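Local structure of IWS1 (Encephalitozoon cuniculi, 2XPP) at residues 25-29 with 30-34; 79-82 with 83-86. The protein probably acts as a nuclear transcription factor in RNA polymerase II regulation, possibly in both the recruitment of TBP and later steps. All coordinates share one frame; numbering follows the deposited sequence.

Interaction 1: 25-29 with 30-34; sequences NANNL and EGRPA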
loop_
_atom_site.group_PDB
_atom_site.type_symbol
_atom_site.label_atom_id
_atom_site.label_comp_id
_atom_site.label_asym_id
_atom_site.label_seq_id
_atom_site.Cartn_x
_atom_site.Cartn_y
_atom_site.Cartn_z
ATOM N N ASN A 25 -1.891 13.961 7.151
ATOM C CA ASN A 25 -0.481 14.254 7.374
ATOM C C ASN A 25 -0.224 15.680 7.871
ATOM O O ASN A 25 0.601 15.886 8.771
ATOM C CB ASN A 25 0.381 13.850 6.166
ATOM C CG ASN A 25 0.591 12.333 6.095
ATOM O OD1 ASN A 25 0.272 11.601 7.015
ATOM N ND2 ASN A 25 1.143 11.870 4.990
ATOM N N ALA A 26 -0.917 16.656 7.298
ATOM C CA ALA A 26 -0.860 18.039 7.720
ATOM C C ALA A 26 -1.333 18.180 9.162
ATOM O O ALA A 26 -0.746 18.946 9.955
ATOM C CB ALA A 26 -1.766 18.897 6.811
ATOM N N ASN A 27 -2.408 17.458 9.488
ATOM C CA ASN A 27 -2.922 17.541 10.865
ATOM C C ASN A 27 -1.929 16.898 11.839
ATOM O O ASN A 27 -1.771 17.381 12.951
ATOM C CB ASN A 27 -4.335 16.930 10.997
ATOM C CG ASN A 27 -5.430 17.833 10.354
ATOM O OD1 ASN A 27 -5.194 19.011 10.092
ATOM N ND2 ASN A 27 -6.634 17.275 10.123
ATOM N N ASN A 28 -1.287 15.797 11.441
ATOM C CA ASN A 28 -0.286 15.203 12.339
ATOM C C ASN A 28 0.858 16.179 12.641
ATOM O O ASN A 28 1.275 16.326 13.783
ATOM C CB ASN A 28 0.201 13.875 11.759
ATOM C CG ASN A 28 1.276 13.245 12.554
ATOM O OD1 ASN A 28 2.464 13.400 12.267
ATOM N ND2 ASN A 28 0.881 12.508 13.553
ATOM N N LEU A 29 1.296 16.932 11.626
ATOM C CA LEU A 29 2.372 17.911 11.828
ATOM C C LEU A 29 1.928 19.072 12.710
ATOM O O LEU A 29 2.683 19.620 13.485
ATOM C CB LEU A 29 2.840 18.489 10.496
ATOM C CG LEU A 29 3.763 17.543 9.712
ATOM C CD1 LEU A 29 3.799 18.077 8.321
ATOM C CD2 LEU A 29 5.136 17.588 10.312
ATOM N N GLU A 30 0.669 19.438 12.561
ATOM C CA GLU A 30 0.117 20.544 13.275
ATOM C C GLU A 30 -0.256 20.211 14.720
ATOM O O GLU A 30 -0.325 21.107 15.523
ATOM C CB GLU A 30 -1.136 21.024 12.528
ATOM C CG GLU A 30 -2.042 21.965 13.347
ATOM C CD GLU A 30 -1.461 23.342 13.633
ATOM O OE1 GLU A 30 -0.356 23.712 13.137
ATOM O OE2 GLU A 30 -2.139 24.084 14.397
ATOM N N GLY A 31 -0.521 18.927 15.007
ATOM C CA GLY A 31 -1.061 18.509 16.334
ATOM C C GLY A 31 -2.576 18.577 16.492
ATOM O O GLY A 31 -3.100 18.755 17.618
ATOM N N ARG A 32 -3.284 18.502 15.372
ATOM C CA ARG A 32 -4.757 18.386 15.310
ATOM C C ARG A 32 -5.136 16.903 15.003
ATOM O O ARG A 32 -4.341 16.166 14.468
ATOM C CB ARG A 32 -5.228 19.368 14.213
ATOM C CG ARG A 32 -6.507 19.101 13.475
ATOM C CD ARG A 32 -7.075 20.420 12.810
ATOM N NE ARG A 32 -8.104 21.081 13.639
ATOM C CZ ARG A 32 -8.938 22.036 13.210
ATOM N NH1 ARG A 32 -8.892 22.465 11.940
ATOM N NH2 ARG A 32 -9.828 22.568 14.052
ATOM N N PRO A 33 -6.360 16.467 15.362
ATOM C CA PRO A 33 -6.709 15.067 15.073
ATOM C C PRO A 33 -6.548 14.729 13.615
ATOM O O PRO A 33 -6.893 15.547 12.762
ATOM C CB PRO A 33 -8.188 14.985 15.472
ATOM C CG PRO A 33 -8.315 15.958 16.589
ATOM C CD PRO A 33 -7.281 17.064 16.348
ATOM N N ALA A 34 -6.032 13.533 13.363
ATOM C CA ALA A 34 -5.748 13.044 12.015
ATOM C C ALA A 34 -6.552 11.763 11.823
ATOM O O ALA A 34 -5.990 10.652 11.740
ATOM C CB ALA A 34 -4.280 12.823 11.842
#
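Asn27 and the residues Gly31 to Ala34 meet in a local contact at the surface, where helix 5-30 ends and the chain folds back along its last turn before helix 36-48. A regular helical bond still runs from Glu30 N to Ala26 O, 3.0 Å. Beyond it the carbonyl of Asn27 takes over: Arg32 N binds Asn27 O at 3.1 Å, while Gly31 N makes a weak, strongly bent bond to the same oxygen. Gly31 N also makes a weak, long bond to Asn28 O. The bond from Arg32 N to Asn27 O encloses the one from Gly31 N to Asn28 O, the two bonds of a Schellman motif, with Gly31 as the C-prime residue; its positive phi (86°) turns the chain out of the helix, a backbone shape readily taken by glycine. The turn brings residues 32-34 back beside the Asn27 side chain. The Asn27 amide lies across the aliphatic part of Arg32, with Asn27 OD1 beside Arg32 CG and CD, both at 3.6 Å, while the guanidinium leads away. With CG placed opposite the carbonyl carbon (chi1 -73°), the Asn27 amide reaches the returning chain, where ND2 gives a weak bond to Pro33 O at 3.2 Å. Further along the chain, Ala34 CB packs against Asn27 CB at 4.2 Å. On another side of the helix, Asn28 ND2 is hydrogen-bonded to Asp75, and Leu29 touches Pro74.

Interaction 2: 79-82 with 83-86; sequences PNIK and IRKR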
loop_
_atom_site.group_PDB
_atom_site.type_symbol
_atom_site.label_atom_id
_atom_site.label_comp_id
_atom_site.label_asym_id
_atom_site.label_seq_id
_atom_site.Cartn_x
_atom_site.Cartn_y
_atom_site.Cartn_z
ATOM N N PRO A 79 -0.129 4.261 10.932
ATOM C CA PRO A 79 -1.590 4.384 10.941
ATOM C C PRO A 79 -2.253 3.341 11.799
ATOM O O PRO A 79 -1.666 2.262 12.037
ATOM C CB PRO A 79 -1.990 4.141 9.482
ATOM C CG PRO A 79 -0.763 3.860 8.743
ATOM C CD PRO A 79 0.432 3.973 9.597
ATOM N N ASN A 80 -3.461 3.674 12.274
ATOM C CA ASN A 80 -4.273 2.785 13.090
ATOM C C ASN A 80 -4.338 1.383 12.477
ATOM O O ASN A 80 -4.423 1.246 11.241
ATOM C CB ASN A 80 -5.693 3.362 13.190
ATOM C CG ASN A 80 -6.534 2.640 14.138
ATOM O OD1 ASN A 80 -6.875 1.462 13.944
ATOM N ND2 ASN A 80 -6.918 3.338 15.242
ATOM N N ILE A 81 -4.227 0.371 13.336
ATOM C CA ILE A 81 -4.117 -1.030 12.851
ATOM C C ILE A 81 -5.352 -1.405 11.979
ATOM O O ILE A 81 -5.284 -2.324 11.119
ATOM C CB ILE A 81 -3.903 -2.020 14.049
ATOM C CG1 ILE A 81 -3.335 -3.364 13.517
ATOM C CG2 ILE A 81 -5.177 -2.192 14.860
ATOM C CD1 ILE A 81 -3.006 -4.347 14.563
ATOM N N LYS A 82 -6.479 -0.726 12.190
ATOM C CA LYS A 82 -7.665 -1.065 11.354
ATOM C C LYS A 82 -7.393 -0.726 9.885
ATOM O O LYS A 82 -7.790 -1.475 8.964
ATOM C CB LYS A 82 -8.906 -0.368 11.876
ATOM C CG LYS A 82 -10.092 -0.444 10.903
ATOM C CD LYS A 82 -11.359 -0.029 11.613
ATOM C CE LYS A 82 -12.421 0.488 10.654
ATOM N NZ LYS A 82 -12.470 2.016 10.637
ATOM N N ILE A 83 -6.686 0.387 9.646
ATOM C CA ILE A 83 -6.231 0.752 8.320
ATOM C C ILE A 83 -5.217 -0.231 7.728
ATOM O O ILE A 83 -5.347 -0.668 6.556
ATOM C CB ILE A 83 -5.621 2.177 8.309
ATOM C CG1 ILE A 83 -6.656 3.163 8.884
ATOM C CG2 ILE A 83 -5.075 2.506 6.893
ATOM C CD1 ILE A 83 -5.986 4.398 9.493
ATOM N N ARG A 84 -4.247 -0.607 8.551
ATOM C CA ARG A 84 -3.203 -1.560 8.158
ATOM C C ARG A 84 -3.858 -2.869 7.715
ATOM O O ARG A 84 -3.539 -3.403 6.634
ATOM C CB ARG A 84 -2.233 -1.793 9.310
ATOM C CG ARG A 84 -1.581 -0.451 9.701
ATOM C CD ARG A 84 -0.281 -0.579 10.465
ATOM N NE ARG A 84 -0.208 -1.535 11.578
ATOM C CZ ARG A 84 -0.340 -1.200 12.873
ATOM N NH1 ARG A 84 -0.667 0.039 13.207
ATOM N NH2 ARG A 84 -0.185 -2.105 13.840
ATOM N N LYS A 85 -4.757 -3.378 8.535
ATOM C CA LYS A 85 -5.404 -4.674 8.223
ATOM C C LYS A 85 -6.246 -4.576 6.967
ATOM O O LYS A 85 -6.141 -5.437 6.060
ATOM C CB LYS A 85 -6.274 -5.118 9.382
ATOM C CG LYS A 85 -5.415 -5.612 10.485
ATOM C CD LYS A 85 -6.304 -6.089 11.598
ATOM C CE LYS A 85 -5.432 -6.760 12.605
ATOM N NZ LYS A 85 -6.279 -7.300 13.699
ATOM N N ARG A 86 -7.073 -3.546 6.888
ATOM C CA ARG A 86 -8.035 -3.493 5.799
ATOM C C ARG A 86 -7.369 -3.276 4.426
ATOM O O ARG A 86 -7.763 -3.918 3.466
ATOM C CB ARG A 86 -9.017 -2.398 6.044
ATOM C CG ARG A 86 -10.077 -2.377 4.991
ATOM C CD ARG A 86 -11.049 -3.579 5.155
ATOM N NE ARG A 86 -12.083 -3.450 4.143
ATOM C CZ ARG A 86 -12.652 -4.438 3.472
ATOM N NH1 ARG A 86 -12.304 -5.703 3.700
ATOM N NH2 ARG A 86 -13.571 -4.147 2.565
#
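Arg84 folds back over the first turn of helix 81-92 and grips the carbonyl of Pro79, the residue ahead of the N-cap. The bond from Arg84 NH1 to Pro79 O is 2.7 Å long; the oxygen lies near the guanidinium plane, at its edge, and NH1 stands almost in line with the carbonyl bond (165°). A bend at chi3 (-46°) swings the group toward the start of the helix, and Ile81 then lies over one guanidinium face, offset toward the rim, with CG1 3.4 Å from Arg84 NH2. The guanidinium has a second partner, Glu119, which forms a salt bridge with NE, so bonds from two directions restrict the rotation of the group. The N-cap of this helix, which belongs to the TFIIS N-terminal family region, is Asn80: with CG anti to the backbone N (chi1 -172°), its OD1 accepts Lys82 N on a lone pair at 2.8 Å, and its backbone oxygen receives Arg84 N at 3.3 Å as the helical bonding begins. The extended chain of Ile81 crosses that of Lys85, Ile81 CD1 lying 3.9 Å from Lys85 CE. The straight Lys85 chain carries NZ to a salt bridge with Glu122, and Ile81 and Lys85 both touch Val123 of helix 121-138. On the buried side, Ile83 CD1 sits against Asn80 CB (3.9 Å) and Pro79 CB (4.0 Å), while Pro79 rests on Tyr113 of helix 106-115.

The two contacts illustrate the two ends of helices: interaction 1 closes helix 5-30, whereas interaction 2 opens helix 81-92. They share no element and do not touch, their centres being about 18 Å apart and their nearest atoms about 7 Å. Interaction 1 lies at the surface, none of its touching residues being buried, and relies chiefly on backbone bonds. Interaction 2 is partly buried and nearer the centre of the chain; backbone bonds remain, but charged side chains reach acids elsewhere in the fold and apolar ones meet neighbouring helices. The loop containing Leu73 comes near both, touching Asn28 at the first and Pro79 at the second.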